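PDB 4XUK: putative hydrolase from Acinetobacter sp. NBRC 100985, which probably hydrolyses organophosphate triesters and lactones as a dizinc enzyme of the metallo-beta-lactamase superfamily. Local coordinates for residues Leu30-Leu43 with Ser222-Tyr236. The protein carries 2 engineered substitutions. Numbering follows the deposited sequence.
Sequences LFKDIPQQQVHEIL and SHTVQFDRPETAIEY
Leu-30 opens a single beta bridge, centred on Phe-31 and Ile-234, that ties the loop after strand 14-26 to the loop following helix 225-228 in this metallo-beta-lactamase fold. Leu-30 O accepts a hydrogen bond from Glu-235 N at 2.9 Å, while Leu-30 CD1 packs against the hydroxyl end of Tyr-236, a residue whose side chain lies about 6 Å from a bound zinc ion. The ring of Phe-31 leaves the bridge and enters the interior, where Val-225 CG2 makes a CH-pi contact over one face, 3.9 Å from the centroid and offset toward the rim. The side-chain amide of Gln-226 meets the edge of the same ring; its OE1 is held by His-221 N and Ser-222 OG, its NE2 by Thr-232 O. Lys-32 completes the bridge with a hydrogen bond from its N to Ala-233 O, and its O shares a water with Ala-233 N. Farther out, Lys-32 CD lies against the Glu-235 carboxylate, but the charged atoms remain apart, with Lys-32 NZ 5.1 Å from Glu-235 OE1. CG1 of Ile-34 stands anti to the backbone N (chi1 179°), which carries CD1 over the centre of the Arg-229 guanidinium, 3.8 Å from CZ. On helix 36-45, Val-39 and Leu-43 touch Val-225, and Ile-42 CG2 rests on the backbone at the start of helix 225-228, 3.6 Å from Thr-224 C. Beside that methyl, the Asp-228 carboxylate is held by two partners, OD1 by a hydrogen bond with Tyr-46 OH and OD2 by a salt bridge with Lys-45 NZ, and Asp-228 OD2 lies 3.9 Å from Ile-42 CG2.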
# COMPACT_ATOMS: atom_id res chain seq x y z
N LEU A 30 0.98 -8.84 -23.18
CA LEU A 30 2.24 -8.11 -23.26
C LEU A 30 3.38 -8.88 -22.59
O LEU A 30 4.56 -8.63 -22.87
CB LEU A 30 2.11 -6.70 -22.68
CG LEU A 30 1.15 -5.76 -23.41
CD1 LEU A 30 1.07 -4.42 -22.70
CD2 LEU A 30 1.55 -5.57 -24.87
N PHE A 31 3.04 -9.82 -21.71
CA PHE A 31 4.06 -10.67 -21.11
C PHE A 31 4.53 -11.68 -22.15
O PHE A 31 3.71 -12.38 -22.75
CB PHE A 31 3.54 -11.35 -19.85
CG PHE A 31 3.27 -10.38 -18.71
CD1 PHE A 31 4.32 -9.70 -18.10
CD2 PHE A 31 1.98 -10.15 -18.27
CE1 PHE A 31 4.07 -8.81 -17.06
CE2 PHE A 31 1.72 -9.26 -17.24
CZ PHE A 31 2.77 -8.59 -16.63
N LYS A 32 5.82 -11.78 -22.35
CA LYS A 32 6.41 -12.51 -23.45
C LYS A 32 6.90 -13.89 -23.09
O LYS A 32 7.38 -14.11 -22.03
CB LYS A 32 7.58 -11.72 -24.04
CG LYS A 32 7.22 -10.57 -24.95
CD LYS A 32 8.01 -10.61 -26.25
CE LYS A 32 9.49 -10.36 -26.09
NZ LYS A 32 10.32 -11.56 -26.34
N ASP A 33 6.75 -14.80 -24.03
CA ASP A 33 7.29 -16.14 -23.90
C ASP A 33 6.95 -16.82 -22.58
O ASP A 33 7.77 -17.38 -21.92
CB ASP A 33 8.78 -16.09 -24.06
CG ASP A 33 9.20 -15.84 -25.42
OD1 ASP A 33 8.42 -15.53 -26.28
OD2 ASP A 33 10.35 -15.98 -25.63
N ILE A 34 5.71 -16.72 -22.21
CA ILE A 34 5.17 -17.43 -21.07
C ILE A 34 3.75 -17.79 -21.47
O ILE A 34 3.05 -16.98 -22.05
CB ILE A 34 5.26 -16.58 -19.76
CG1 ILE A 34 4.66 -17.32 -18.56
CG2 ILE A 34 4.63 -15.20 -19.95
CD1 ILE A 34 5.23 -16.87 -17.21
N PRO A 35 3.35 -19.05 -21.22
CA PRO A 35 1.99 -19.43 -21.60
C PRO A 35 1.00 -18.54 -20.88
O PRO A 35 1.17 -18.29 -19.68
CB PRO A 35 1.87 -20.86 -21.06
CG PRO A 35 3.26 -21.36 -21.02
CD PRO A 35 4.08 -20.17 -20.61
N GLN A 36 0.00 -18.04 -21.61
CA GLN A 36 -0.99 -17.14 -21.04
C GLN A 36 -1.72 -17.76 -19.86
O GLN A 36 -2.14 -17.04 -18.94
CB GLN A 36 -1.97 -16.68 -22.12
CG GLN A 36 -1.42 -15.52 -22.96
CD GLN A 36 -1.19 -14.26 -22.11
OE1 GLN A 36 -2.13 -13.70 -21.55
NE2 GLN A 36 0.06 -13.84 -22.00
N GLN A 37 -1.87 -19.08 -19.87
CA GLN A 37 -2.51 -19.76 -18.74
C GLN A 37 -1.72 -19.55 -17.44
O GLN A 37 -2.31 -19.36 -16.37
CB GLN A 37 -2.67 -21.26 -19.04
CG GLN A 37 -3.46 -22.04 -17.98
CD GLN A 37 -4.94 -21.68 -17.94
OE1 GLN A 37 -5.56 -21.67 -16.87
NE2 GLN A 37 -5.52 -21.39 -19.09
N GLN A 38 -0.38 -19.56 -17.53
CA GLN A 38 0.46 -19.36 -16.34
C GLN A 38 0.45 -17.90 -15.91
O GLN A 38 0.53 -17.60 -14.71
CB GLN A 38 1.90 -19.82 -16.59
CG GLN A 38 2.05 -21.33 -16.70
CD GLN A 38 3.42 -21.74 -17.20
OE1 GLN A 38 4.42 -21.03 -16.99
NE2 GLN A 38 3.48 -22.87 -17.89
N VAL A 39 0.37 -17.00 -16.88
CA VAL A 39 0.17 -15.59 -16.59
C VAL A 39 -1.10 -15.42 -15.77
O VAL A 39 -1.08 -14.77 -14.73
CB VAL A 39 0.09 -14.73 -17.88
CG1 VAL A 39 -0.34 -13.30 -17.56
CG2 VAL A 39 1.41 -14.74 -18.60
N HIS A 40 -2.19 -16.03 -16.22
CA HIS A 40 -3.45 -15.92 -15.49
C HIS A 40 -3.41 -16.59 -14.12
O HIS A 40 -4.01 -16.08 -13.17
CB HIS A 40 -4.64 -16.39 -16.35
CG HIS A 40 -4.98 -15.45 -17.45
ND1 HIS A 40 -5.40 -14.15 -17.21
CD2 HIS A 40 -4.94 -15.59 -18.80
CE1 HIS A 40 -5.61 -13.54 -18.37
NE2 HIS A 40 -5.33 -14.39 -19.34
N GLU A 41 -2.70 -17.71 -14.01
CA GLU A 41 -2.46 -18.33 -12.70
C GLU A 41 -1.79 -17.35 -11.74
O GLU A 41 -2.25 -17.16 -10.61
CB GLU A 41 -1.59 -19.58 -12.88
CG GLU A 41 -2.33 -20.76 -13.51
CD GLU A 41 -1.39 -21.80 -14.09
OE1 GLU A 41 -1.84 -22.64 -14.91
OE2 GLU A 41 -0.20 -21.78 -13.72
N ILE A 42 -0.71 -16.72 -12.18
CA ILE A 42 0.01 -15.79 -11.32
C ILE A 42 -0.88 -14.59 -10.95
O ILE A 42 -0.93 -14.19 -9.78
CB ILE A 42 1.36 -15.38 -11.93
CG1 ILE A 42 2.28 -16.60 -12.06
CG2 ILE A 42 2.05 -14.31 -11.09
CD1 ILE A 42 3.47 -16.42 -12.98
N LEU A 43 -1.60 -14.04 -11.92
CA LEU A 43 -2.49 -12.91 -11.64
C LEU A 43 -3.60 -13.27 -10.63
O LEU A 43 -4.00 -12.46 -9.80
CB LEU A 43 -3.08 -12.38 -12.95
CG LEU A 43 -2.12 -11.72 -13.94
CD1 LEU A 43 -2.82 -11.37 -15.25
CD2 LEU A 43 -1.50 -10.47 -13.33
N SER A 222 5.64 -5.12 -13.20
CA SER A 222 4.59 -5.81 -12.46
C SER A 222 5.14 -6.33 -11.15
O SER A 222 6.32 -6.68 -11.09
CB SER A 222 4.05 -6.97 -13.31
OG SER A 222 5.08 -7.90 -13.63
N HIS A 223 4.32 -6.38 -10.10
CA HIS A 223 4.75 -6.99 -8.85
C HIS A 223 4.32 -8.45 -8.81
O HIS A 223 4.52 -9.13 -7.80
CB HIS A 223 4.17 -6.25 -7.63
CG HIS A 223 2.67 -6.28 -7.56
ND1 HIS A 223 1.87 -5.80 -8.57
CD2 HIS A 223 1.83 -6.75 -6.60
CE1 HIS A 223 0.60 -5.97 -8.25
NE2 HIS A 223 0.55 -6.55 -7.06
N THR A 224 3.75 -8.92 -9.91
CA THR A 224 3.11 -10.23 -9.97
C THR A 224 3.90 -11.19 -10.86
O THR A 224 4.75 -11.93 -10.37
CB THR A 224 1.65 -10.13 -10.47
OG1 THR A 224 1.61 -9.51 -11.76
CG2 THR A 224 0.83 -9.27 -9.51
N VAL A 225 3.62 -11.16 -12.16
CA VAL A 225 4.25 -12.08 -13.12
C VAL A 225 5.77 -12.04 -13.04
O VAL A 225 6.43 -13.08 -12.96
CB VAL A 225 3.81 -11.77 -14.57
CG1 VAL A 225 4.54 -12.67 -15.55
CG2 VAL A 225 2.30 -11.96 -14.73
N GLN A 226 6.34 -10.83 -13.06
CA GLN A 226 7.79 -10.70 -13.16
C GLN A 226 8.53 -10.82 -11.83
O GLN A 226 9.76 -10.71 -11.78
CB GLN A 226 8.16 -9.41 -13.88
CG GLN A 226 7.67 -9.36 -15.32
CD GLN A 226 7.77 -7.97 -15.89
OE1 GLN A 226 7.19 -7.03 -15.35
NE2 GLN A 226 8.53 -7.82 -16.97
N PHE A 227 7.80 -11.06 -10.75
CA PHE A 227 8.45 -11.44 -9.50
C PHE A 227 8.44 -12.96 -9.31
O PHE A 227 9.48 -13.55 -9.01
CB PHE A 227 7.86 -10.69 -8.29
CG PHE A 227 8.48 -9.33 -8.07
CD1 PHE A 227 8.17 -8.26 -8.91
CD2 PHE A 227 9.40 -9.12 -7.04
CE1 PHE A 227 8.74 -7.01 -8.72
CE2 PHE A 227 9.98 -7.86 -6.84
CZ PHE A 227 9.64 -6.81 -7.69
N ASP A 228 7.28 -13.59 -9.49
CA ASP A 228 7.21 -15.06 -9.44
C ASP A 228 8.02 -15.68 -10.58
O ASP A 228 8.64 -16.73 -10.40
CB ASP A 228 5.75 -15.53 -9.51
CG ASP A 228 4.96 -15.21 -8.26
OD1 ASP A 228 5.35 -14.29 -7.51
OD2 ASP A 228 3.91 -15.87 -8.04
N ARG A 229 8.00 -15.04 -11.74
CA ARG A 229 8.74 -15.52 -12.90
C ARG A 229 9.60 -14.41 -13.49
O ARG A 229 9.29 -13.87 -14.55
CB ARG A 229 7.78 -16.05 -13.95
CG ARG A 229 8.43 -16.96 -14.98
CD ARG A 229 8.47 -18.39 -14.47
NE ARG A 229 7.12 -18.92 -14.35
CZ ARG A 229 6.58 -19.80 -15.21
NH1 ARG A 229 7.29 -20.27 -16.23
NH2 ARG A 229 5.34 -20.21 -15.02
N PRO A 230 10.72 -14.06 -12.82
CA PRO A 230 11.51 -12.89 -13.21
C PRO A 230 12.10 -12.97 -14.62
O PRO A 230 12.49 -11.94 -15.17
CB PRO A 230 12.63 -12.85 -12.17
CG PRO A 230 12.73 -14.23 -11.64
CD PRO A 230 11.33 -14.77 -11.67
N GLU A 231 12.16 -14.15 -15.21
CA GLU A 231 12.63 -14.35 -16.58
C GLU A 231 11.65 -13.88 -17.65
O GLU A 231 11.96 -13.88 -18.77
CB GLU A 231 13.02 -15.80 -16.78
CG GLU A 231 11.85 -16.73 -16.74
CD GLU A 231 11.55 -17.34 -15.36
OE1 GLU A 231 11.15 -18.50 -15.37
OE2 GLU A 231 11.67 -16.70 -14.32
N THR A 232 10.50 -13.42 -17.24
CA THR A 232 9.45 -12.99 -18.17
C THR A 232 9.68 -11.58 -18.71
O THR A 232 9.62 -10.61 -17.97
CB THR A 232 8.07 -13.01 -17.47
OG1 THR A 232 7.86 -14.29 -16.85
CG2 THR A 232 6.95 -12.71 -18.46
N ALA A 233 9.92 -11.46 -20.01
CA ALA A 233 10.07 -10.14 -20.61
C ALA A 233 8.70 -9.50 -20.86
O ALA A 233 7.65 -10.14 -20.71
CB ALA A 233 10.87 -10.23 -21.90
N ILE A 234 8.70 -8.22 -21.24
CA ILE A 234 7.46 -7.57 -21.63
C ILE A 234 7.66 -6.92 -23.00
O ILE A 234 8.79 -6.59 -23.36
CB ILE A 234 6.99 -6.53 -20.57
CG1 ILE A 234 5.55 -6.09 -20.83
CG2 ILE A 234 7.97 -5.36 -20.49
CD1 ILE A 234 4.90 -5.39 -19.66
N GLU A 235 6.57 -6.78 -23.75
CA GLU A 235 6.64 -6.25 -25.12
C GLU A 235 7.22 -4.83 -25.21
O GLU A 235 7.71 -4.43 -26.27
CB GLU A 235 5.25 -6.29 -25.77
CG GLU A 235 5.28 -6.56 -27.27
CD GLU A 235 5.79 -7.96 -27.59
OE1 GLU A 235 6.99 -8.10 -27.91
OE2 GLU A 235 4.99 -8.92 -27.52
N TYR A 236 7.15 -4.07 -24.12
CA TYR A 236 7.71 -2.73 -24.07
C TYR A 236 9.25 -2.70 -24.16
O TYR A 236 9.83 -1.66 -24.50
CB TYR A 236 7.27 -1.99 -22.79
CG TYR A 236 5.77 -1.86 -22.61
CD1 TYR A 236 4.94 -1.53 -23.67
CD2 TYR A 236 5.18 -2.05 -21.36
CE1 TYR A 236 3.57 -1.41 -23.50
CE2 TYR A 236 3.82 -1.92 -21.18
CZ TYR A 236 3.02 -1.60 -22.25
OH TYR A 236 1.66 -1.47 -22.08
O HOH W 1 10.14 -13.91 -21.52
O HOH W 2 6.28 -22.38 -18.08